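Local coordinates for galectin (Ovis aries, PDB 6N44), which probably binds carbohydrate, beta-D-galactose among its ligands, as a galectin-family lectin whose oligomeric assembly is critical for anti-parasitic activity in sheep, at residues Tyr20-Lys34 and Leu125-Leu139. Residues are numbered along the deposited sequence; the frame is centred on the assembly and turned at random.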
ATOM      1  N   TYR A  20       3.912   0.825  -3.158  1.00  9.32           N
ATOM      2  CA  TYR A  20       3.589   2.208  -2.818  1.00 11.60           C
ATOM      3  C   TYR A  20       2.080   2.408  -2.863  1.00  8.78           C
ATOM      4  O   TYR A  20       1.421   1.950  -3.799  1.00 11.49           O
ATOM      5  CB  TYR A  20       4.276   3.166  -3.799  1.00 12.00           C
ATOM      6  CG  TYR A  20       4.232   4.622  -3.414  1.00 12.22           C
ATOM      7  CD1 TYR A  20       5.312   5.219  -2.754  1.00 13.03           C
ATOM      8  CD2 TYR A  20       3.130   5.406  -3.716  1.00 11.58           C
ATOM      9  CE1 TYR A  20       5.289   6.557  -2.408  1.00 13.02           C
ATOM     10  CE2 TYR A  20       3.087   6.756  -3.374  1.00 11.23           C
ATOM     11  CZ  TYR A  20       4.164   7.319  -2.719  1.00 14.38           C
ATOM     12  OH  TYR A  20       4.133   8.651  -2.404  1.00 11.77           O
ATOM     13  N   MET A  21       1.536   3.107  -1.870  1.00 10.23           N
ATOM     14  CA  MET A  21       0.097   3.296  -1.766  1.00 11.59           C
ATOM     15  C   MET A  21      -0.248   4.770  -1.651  1.00 13.80           C
ATOM     16  O   MET A  21       0.395   5.506  -0.895  1.00 11.69           O
ATOM     17  CB  MET A  21      -0.492   2.569  -0.573  1.00 11.52           C
ATOM     18  CG  MET A  21      -2.015   2.725  -0.509  1.00 16.64           C
ATOM     19  SD  MET A  21      -2.678   1.919   0.945  1.00 29.16           S
ATOM     20  CE  MET A  21      -2.009   0.284   0.701  1.00 16.75           C
ATOM     21  N   VAL A  22      -1.258   5.183  -2.417  1.00  9.85           N
ATOM     22  CA  VAL A  22      -1.925   6.473  -2.286  1.00 12.71           C
ATOM     23  C   VAL A  22      -3.348   6.202  -1.828  1.00 10.82           C
ATOM     24  O   VAL A  22      -4.046   5.372  -2.428  1.00 11.75           O
ATOM     25  CB  VAL A  22      -1.948   7.244  -3.619  1.00 10.65           C
ATOM     26  CG1 VAL A  22      -2.687   8.597  -3.444  1.00  8.74           C
ATOM     27  CG2 VAL A  22      -0.532   7.434  -4.182  1.00 11.26           C
ATOM     28  N   LYS A  23      -3.786   6.895  -0.779  1.00  9.40           N
ATOM     29  CA  LYS A  23      -5.157   6.780  -0.297  1.00  8.67           C
ATOM     30  C   LYS A  23      -5.787   8.162  -0.260  1.00  7.39           C
ATOM     31  O   LYS A  23      -5.343   9.025   0.502  1.00  8.94           O
ATOM     32  CB  LYS A  23      -5.229   6.147   1.089  1.00  9.52           C
ATOM     33  CG  LYS A  23      -6.679   5.936   1.522  1.00 10.14           C
ATOM     34  CD  LYS A  23      -6.812   5.441   2.939  1.00 12.16           C
ATOM     35  CE  LYS A  23      -6.026   4.157   3.158  1.00 14.21           C
ATOM     36  NZ  LYS A  23      -6.407   3.530   4.475  1.00 19.46           N
ATOM     37  N   ILE A  24      -6.833   8.350  -1.058  1.00  8.71           N
ATOM     38  CA  ILE A  24      -7.554   9.616  -1.189  1.00  9.74           C
ATOM     39  C   ILE A  24      -8.943   9.436  -0.601  1.00  8.83           C
ATOM     40  O   ILE A  24      -9.640   8.467  -0.927  1.00  9.57           O
ATOM     41  CB  ILE A  24      -7.664  10.044  -2.663  1.00  9.12           C
ATOM     42  CG1 ILE A  24      -6.282  10.382  -3.223  1.00  9.67           C
ATOM     43  CG2 ILE A  24      -8.672  11.202  -2.827  1.00 10.23           C
ATOM     44  CD1 ILE A  24      -6.163  10.125  -4.715  1.00  8.93           C
ATOM     45  N   LYS A  25      -9.359  10.373   0.245  1.00 11.51           N
ATOM     46  CA  LYS A  25     -10.725  10.388   0.761  1.00  9.63           C
ATOM     47  C   LYS A  25     -11.383  11.685   0.311  1.00 10.20           C
ATOM     48  O   LYS A  25     -10.871  12.773   0.601  1.00  8.92           O
ATOM     49  CB  LYS A  25     -10.746  10.253   2.282  1.00 12.26           C
ATOM     50  CG  LYS A  25     -10.196   8.896   2.755  1.00 13.84           C
ATOM     51  CD  LYS A  25     -10.268   8.731   4.251  1.00 20.31           C
ATOM     52  CE  LYS A  25      -9.830   7.328   4.625  1.00 26.68           C
ATOM     53  NZ  LYS A  25      -9.559   7.154   6.077  1.00 30.94           N
ATOM     54  N   ALA A  26     -12.503  11.568  -0.408  1.00  8.85           N
ATOM     55  CA  ALA A  26     -13.148  12.729  -1.016  1.00  9.64           C
ATOM     56  C   ALA A  26     -14.637  12.456  -1.201  1.00 12.22           C
ATOM     57  O   ALA A  26     -15.128  11.354  -0.940  1.00 11.15           O
ATOM     58  CB  ALA A  26     -12.488  13.082  -2.357  1.00  8.46           C
ATOM     59  N   ASN A  27     -15.351  13.480  -1.680  1.00 12.40           N
ATOM     60  CA  ASN A  27     -16.776  13.389  -1.961  1.00 13.81           C
ATOM     61  C   ASN A  27     -17.092  14.271  -3.160  1.00 14.86           C
ATOM     62  O   ASN A  27     -16.652  15.424  -3.206  1.00 10.83           O
ATOM     63  CB  ASN A  27     -17.597  13.838  -0.751  1.00 18.71           C
ATOM     64  CG  ASN A  27     -19.060  13.478  -0.871  1.00 25.78           C
ATOM     65  OD1 ASN A  27     -19.540  13.090  -1.949  1.00 26.24           O
ATOM     66  ND2 ASN A  27     -19.786  13.602   0.238  1.00 25.10           N
ATOM     67  N   LEU A  28     -17.860  13.741  -4.112  1.00 13.20           N
ATOM     68  CA  LEU A  28     -18.215  14.514  -5.299  1.00 16.22           C
ATOM     69  C   LEU A  28     -19.242  15.589  -4.967  1.00 15.35           C
ATOM     70  O   LEU A  28     -20.201  15.351  -4.225  1.00 16.12           O
ATOM     71  CB  LEU A  28     -18.767  13.603  -6.394  1.00 15.06           C
ATOM     72  CG  LEU A  28     -17.835  12.523  -6.929  1.00 12.36           C
ATOM     73  CD1 LEU A  28     -18.665  11.446  -7.589  1.00 18.44           C
ATOM     74  CD2 LEU A  28     -16.839  13.121  -7.912  1.00 13.30           C
ATOM     75  N   LEU A  29     -19.029  16.773  -5.532  1.00 13.51           N
ATOM     76  CA  LEU A  29     -19.929  17.914  -5.429  1.00 19.97           C
ATOM     77  C   LEU A  29     -21.086  17.782  -6.422  1.00 17.35           C
ATOM     78  O   LEU A  29     -21.155  16.858  -7.240  1.00 19.04           O
ATOM     79  CB  LEU A  29     -19.174  19.222  -5.696  1.00 11.88           C
ATOM     80  CG  LEU A  29     -18.146  19.703  -4.662  1.00 23.57           C
ATOM     81  CD1 LEU A  29     -17.310  20.869  -5.168  1.00 20.59           C
ATOM     82  CD2 LEU A  29     -18.830  20.077  -3.366  1.00 20.92           C
ATOM     83  N   SER A  30     -21.997  18.754  -6.368  1.00 21.32           N
ATOM     84  CA  SER A  30     -23.075  18.909  -7.340  1.00 19.66           C
ATOM     85  C   SER A  30     -22.873  20.238  -8.055  1.00 18.77           C
ATOM     86  O   SER A  30     -23.577  21.216  -7.771  1.00 18.16           O
ATOM     87  CB  SER A  30     -24.441  18.871  -6.663  1.00 16.59           C
ATOM     88  OG  SER A  30     -24.641  17.641  -6.000  1.00 18.22           O
ATOM     89  N   PRO A  31     -21.925  20.318  -8.981  1.00 20.46           N
ATOM     90  CA  PRO A  31     -21.675  21.596  -9.650  1.00 20.49           C
ATOM     91  C   PRO A  31     -22.855  22.022 -10.517  1.00 25.29           C
ATOM     92  O   PRO A  31     -23.598  21.196 -11.060  1.00 24.08           O
ATOM     93  CB  PRO A  31     -20.428  21.318 -10.497  1.00 20.60           C
ATOM     94  CG  PRO A  31     -20.456  19.865 -10.728  1.00 19.88           C
ATOM     95  CD  PRO A  31     -21.040  19.256  -9.484  1.00 20.18           C
ATOM     96  N   PHE A  32     -23.030  23.342 -10.608  1.00 26.34           N
ATOM     97  CA  PHE A  32     -24.053  23.970 -11.435  1.00 32.24           C
ATOM     98  C   PHE A  32     -23.921  23.510 -12.884  1.00 30.03           C
ATOM     99  O   PHE A  32     -22.911  23.793 -13.535  1.00 33.58           O
ATOM    100  CB  PHE A  32     -23.930  25.502 -11.330  1.00 32.23           C
ATOM    101  CG  PHE A  32     -25.113  26.270 -11.890  1.00 36.07           C
ATOM    102  CD1 PHE A  32     -26.297  25.618 -12.225  1.00 33.28           C
ATOM    103  CD2 PHE A  32     -25.033  27.653 -12.084  1.00 36.23           C
ATOM    104  CE1 PHE A  32     -27.381  26.332 -12.738  1.00 40.01           C
ATOM    105  CE2 PHE A  32     -26.113  28.381 -12.606  1.00 28.92           C
ATOM    106  CZ  PHE A  32     -27.289  27.716 -12.925  1.00 38.10           C
ATOM    107  N   GLY A  33     -24.909  22.769 -13.380  1.00 29.84           N
ATOM    108  CA  GLY A  33     -25.009  22.501 -14.806  1.00 31.87           C
ATOM    109  C   GLY A  33     -24.018  21.522 -15.399  1.00 33.37           C
ATOM    110  O   GLY A  33     -23.784  21.562 -16.612  1.00 30.65           O
ATOM    111  N   LYS A  34     -23.424  20.638 -14.598  1.00 27.97           N
ATOM    112  CA  LYS A  34     -22.576  19.592 -15.163  1.00 24.42           C
ATOM    113  C   LYS A  34     -22.422  18.466 -14.153  1.00 21.02           C
ATOM    114  O   LYS A  34     -22.693  18.629 -12.962  1.00 21.89           O
ATOM    115  CB  LYS A  34     -21.191  20.116 -15.564  1.00 25.61           C
ATOM    116  CG  LYS A  34     -20.338  20.556 -14.380  1.00 25.78           C
ATOM    117  CD  LYS A  34     -18.891  20.823 -14.799  1.00 24.23           C
ATOM    118  CE  LYS A  34     -18.217  21.797 -13.835  1.00 34.76           C
ATOM    119  NZ  LYS A  34     -16.816  22.132 -14.226  1.00 46.44           N
ATOM    120  N   LEU A 125       2.157  14.178  -7.667  1.00  7.12           N
ATOM    121  CA  LEU A 125       0.788  13.698  -7.562  1.00  8.40           C
ATOM    122  C   LEU A 125      -0.149  14.904  -7.568  1.00  9.89           C
ATOM    123  O   LEU A 125       0.098  15.886  -6.869  1.00  9.77           O
ATOM    124  CB  LEU A 125       0.613  12.876  -6.281  1.00  6.88           C
ATOM    125  CG  LEU A 125      -0.832  12.451  -5.972  1.00 10.34           C
ATOM    126  CD1 LEU A 125      -1.297  11.392  -6.955  1.00  8.17           C
ATOM    127  CD2 LEU A 125      -0.979  11.956  -4.529  1.00 10.74           C
ATOM    128  N   ASP A 126      -1.203  14.834  -8.373  1.00  9.16           N
ATOM    129  CA  ASP A 126      -2.120  15.955  -8.576  1.00 12.38           C
ATOM    130  C   ASP A 126      -3.529  15.399  -8.491  1.00  9.48           C
ATOM    131  O   ASP A 126      -3.913  14.555  -9.309  1.00 11.94           O
ATOM    132  CB  ASP A 126      -1.870  16.637  -9.940  1.00 10.67           C
ATOM    133  CG  ASP A 126      -2.803  17.831 -10.220  1.00 16.97           C
ATOM    134  OD1 ASP A 126      -4.012  17.810  -9.893  1.00 19.16           O
ATOM    135  OD2 ASP A 126      -2.329  18.804 -10.830  1.00 21.01           O
ATOM    136  N   VAL A 127      -4.288  15.855  -7.497  1.00  9.36           N
ATOM    137  CA  VAL A 127      -5.661  15.424  -7.286  1.00  9.77           C
ATOM    138  C   VAL A 127      -6.552  16.650  -7.427  1.00 10.49           C
ATOM    139  O   VAL A 127      -6.326  17.663  -6.749  1.00  9.89           O
ATOM    140  CB  VAL A 127      -5.849  14.772  -5.903  1.00 11.10           C
ATOM    141  CG1 VAL A 127      -7.306  14.351  -5.702  1.00  9.89           C
ATOM    142  CG2 VAL A 127      -4.876  13.589  -5.715  1.00  7.57           C
ATOM    143  N   ARG A 128      -7.568  16.553  -8.284  1.00 10.51           N
ATOM    144  CA  ARG A 128      -8.462  17.682  -8.524  1.00 12.91           C
ATOM    145  C   ARG A 128      -9.808  17.176  -9.029  1.00 14.25           C
ATOM    146  O   ARG A 128      -9.980  15.993  -9.343  1.00  9.97           O
ATOM    147  CB  ARG A 128      -7.861  18.660  -9.530  1.00 12.06           C
ATOM    148  CG  ARG A 128      -7.671  18.080 -10.918  1.00 10.61           C
ATOM    149  CD  ARG A 128      -7.109  19.154 -11.868  1.00 16.41           C
ATOM    150  NE  ARG A 128      -5.751  19.545 -11.494  1.00 17.32           N
ATOM    151  CZ  ARG A 128      -5.219  20.743 -11.733  1.00 25.28           C
ATOM    152  NH1 ARG A 128      -5.934  21.682 -12.348  1.00 21.99           N
ATOM    153  NH2 ARG A 128      -3.974  21.009 -11.347  1.00 20.16           N
ATOM    154  N   GLY A 129     -10.758  18.096  -9.117  1.00 14.11           N
ATOM    155  CA  GLY A 129     -12.055  17.813  -9.690  1.00 14.43           C
ATOM    156  C   GLY A 129     -13.156  18.543  -8.947  1.00 14.25           C
ATOM    157  O   GLY A 129     -12.920  19.406  -8.100  1.00 13.94           O
ATOM    158  N   ASP A 130     -14.393  18.190  -9.276  1.00 12.78           N
ATOM    159  CA  ASP A 130     -15.553  18.712  -8.554  1.00 13.21           C
ATOM    160  C   ASP A 130     -15.755  17.907  -7.270  1.00 12.87           C
ATOM    161  O   ASP A 130     -16.680  17.103  -7.127  1.00 12.64           O
ATOM    162  CB  ASP A 130     -16.771  18.672  -9.462  1.00 13.54           C
ATOM    163  CG  ASP A 130     -16.505  19.360 -10.772  1.00 14.21           C
ATOM    164  OD1 ASP A 130     -16.389  20.609 -10.749  1.00 13.60           O
ATOM    165  OD2 ASP A 130     -16.367  18.659 -11.800  1.00 17.23           O
ATOM    166  N   ILE A 131     -14.852  18.138  -6.313  1.00 11.52           N
ATOM    167  CA  ILE A 131     -14.788  17.310  -5.117  1.00 13.07           C
ATOM    168  C   ILE A 131     -14.502  18.165  -3.891  1.00 12.21           C
ATOM    169  O   ILE A 131     -13.884  19.231  -3.979  1.00 14.80           O
ATOM    170  CB  ILE A 131     -13.705  16.203  -5.251  1.00 12.49           C
ATOM    171  CG1 ILE A 131     -12.327  16.821  -5.483  1.00 12.60           C
ATOM    172  CG2 ILE A 131     -14.031  15.239  -6.384  1.00 11.91           C
ATOM    173  CD1 ILE A 131     -11.185  15.801  -5.449  1.00 10.91           C
ATOM    174  N   VAL A 132     -14.953  17.681  -2.740  1.00  9.87           N
ATOM    175  CA  VAL A 132     -14.391  18.081  -1.457  1.00 12.89           C
ATOM    176  C   VAL A 132     -13.378  17.011  -1.061  1.00 12.44           C
ATOM    177  O   VAL A 132     -13.734  15.838  -0.879  1.00 10.23           O
ATOM    178  CB  VAL A 132     -15.469  18.270  -0.382  1.00 14.58           C
ATOM    179  CG1 VAL A 132     -14.812  18.651   0.955  1.00 15.82           C
ATOM    180  CG2 VAL A 132     -16.452  19.364  -0.807  1.00  9.38           C
ATOM    181  N   LEU A 133     -12.114  17.413  -0.967  1.00 10.82           N
ATOM    182  CA  LEU A 133     -11.007  16.506  -0.695  1.00 12.17           C
ATOM    183  C   LEU A 133     -10.661  16.608   0.785  1.00 12.73           C
ATOM    184  O   LEU A 133     -10.311  17.693   1.264  1.00 14.64           O
ATOM    185  CB  LEU A 133      -9.799  16.870  -1.558  1.00 11.19           C
ATOM    186  CG  LEU A 133      -8.513  16.065  -1.340  1.00 11.39           C
ATOM    187  CD1 LEU A 133      -8.690  14.627  -1.803  1.00  9.36           C
ATOM    188  CD2 LEU A 133      -7.354  16.720  -2.071  1.00 14.26           C
ATOM    189  N   THR A 134     -10.776  15.500   1.512  1.00 10.85           N
ATOM    190  CA  THR A 134     -10.519  15.572   2.947  1.00 15.13           C
ATOM    191  C   THR A 134      -9.147  15.055   3.353  1.00 11.79           C
ATOM    192  O   THR A 134      -8.564  15.597   4.294  1.00 15.62           O
ATOM    193  CB  THR A 134     -11.606  14.829   3.756  1.00 16.57           C
ATOM    194  OG1 THR A 134     -11.637  13.442   3.406  1.00 19.51           O
ATOM    195  CG2 THR A 134     -12.964  15.434   3.490  1.00 19.78           C
ATOM    196  N   SER A 135      -8.598  14.046   2.673  1.00 11.74           N
ATOM    197  CA  SER A 135      -7.252  13.600   3.020  1.00 11.42           C
ATOM    198  C   SER A 135      -6.610  12.895   1.836  1.00 10.51           C
ATOM    199  O   SER A 135      -7.290  12.331   0.975  1.00  7.93           O
ATOM    200  CB  SER A 135      -7.238  12.670   4.237  1.00 12.03           C
ATOM    201  OG  SER A 135      -8.041  11.528   4.014  1.00 13.84           O
ATOM    202  N   VAL A 136      -5.285  12.962   1.805  1.00  7.54           N
ATOM    203  CA  VAL A 136      -4.458  12.254   0.837  1.00  6.08           C
ATOM    204  C   VAL A 136      -3.272  11.723   1.625  1.00 12.33           C
ATOM    205  O   VAL A 136      -2.531  12.504   2.230  1.00 11.04           O
ATOM    206  CB  VAL A 136      -3.976  13.159  -0.311  1.00  7.87           C
ATOM    207  CG1 VAL A 136      -3.051  12.376  -1.269  1.00  8.53           C
ATOM    208  CG2 VAL A 136      -5.162  13.800  -1.065  1.00  6.86           C
ATOM    209  N   ASP A 137      -3.110  10.409   1.656  1.00  8.65           N
ATOM    210  CA  ASP A 137      -2.030   9.801   2.400  1.00  8.05           C
ATOM    211  C   ASP A 137      -1.239   8.901   1.474  1.00 10.67           C
ATOM    212  O   ASP A 137      -1.793   8.295   0.551  1.00 10.13           O
ATOM    213  CB  ASP A 137      -2.562   9.003   3.589  1.00 10.42           C
ATOM    214  CG  ASP A 137      -3.165   9.887   4.640  1.00 13.73           C
ATOM    215  OD1 ASP A 137      -2.384  10.573   5.325  1.00 16.25           O
ATOM    216  OD2 ASP A 137      -4.413   9.916   4.777  1.00 15.79           O
ATOM    217  N   THR A 138       0.067   8.811   1.727  1.00 10.40           N
ATOM    218  CA  THR A 138       0.927   7.942   0.942  1.00  8.23           C
ATOM    219  C   THR A 138       1.832   7.137   1.868  1.00 13.83           C
ATOM    220  O   THR A 138       2.204   7.580   2.959  1.00 10.08           O
ATOM    221  CB  THR A 138       1.777   8.732  -0.069  1.00 13.27           C
ATOM    222  OG1 THR A 138       2.719   9.547   0.634  1.00 17.15           O
ATOM    223  CG2 THR A 138       0.906   9.630  -0.976  1.00  8.63           C
ATOM    224  N   LEU A 139       2.170   5.940   1.412  1.00 12.66           N
ATOM    225  CA  LEU A 139       3.084   5.046   2.108  1.00 15.71           C
ATOM    226  C   LEU A 139       3.682   4.059   1.090  1.00 13.97           C
ATOM    227  O   LEU A 139       4.898   3.833   1.105  1.00 22.31           O
ATOM    228  CB  LEU A 139       2.373   4.291   3.236  1.00 12.91           C
ATOM    229  CG  LEU A 139       3.293   3.451   4.106  1.00 17.03           C
ATOM    230  CD1 LEU A 139       4.226   4.353   4.925  1.00 14.41           C
ATOM    231  CD2 LEU A 139       2.475   2.518   5.002  1.00 13.92           C
TER
HETATM  232  O   HOH W   1      -6.408   9.528   2.971  1.00 10.02           O
HETATM  233  O   HOH W   2      -7.947   9.385   6.491  1.00 35.49           O
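Lys23 and Asp137 exchange both backbone hydrogen bonds, and the nearly straight one, from Lys23 N to Asp137 O (2.8 Å, 167°), lies in the carbonyl plane. This hydrogen-bonded pair belongs to an antiparallel ladder that sets 131-138, the outermost strand within this chain, against 20-28 in the five-stranded sheet of the galectin beta sandwich. The register slips at Lys25, where Thr134 and Ser135 both face one residue in a classic beta bulge. Lys25 O takes Thr134 N at 2.9 Å and Ser135 N in a weak bond of 3.3 Å. Beyond the bulge Asn27 and Val132 resume mutual pairing, and Leu29 N closes the ladder on Asp130 O, nearly linear at 177° although the donor stands above the carbonyl plane.

Water serves the solvent-side polar groups. One molecule donates to Lys23 O and Asp137 OD2 and accepts from Ser135 OG, so that carbonyl has a second donor besides Asp137 N; another links Lys25 NZ to Ser135 OG. Ser135 OG reaches Lys25 because chi1 of 58° places it between the backbone N and the carbonyl carbon of Ser135, alongside the lysine's aliphatic stem. Asp130 OD2 is held by Glu37 N, while OD1 makes a long salt bridge of 3.8 Å with Lys34 NZ.

Toward the core, Ile24 CD1 meets Val127 CG2 tip to tip at 3.8 Å, joining this sheet to strand 124-129 of the other. Ile24 CG2, anti to the backbone N, touches Leu133 CD1 at 3.6 Å. At the chain's end, Leu139 N bonds Met21 O, while Leu139 O accepts a hydrogen bond from Lys23 NZ of the second subunit. The chemistry thus implies an outer strand of this chain fixed by backbone bonds, water-bridged outside, apolar inside, with its C-terminus contributing to the dimer interface.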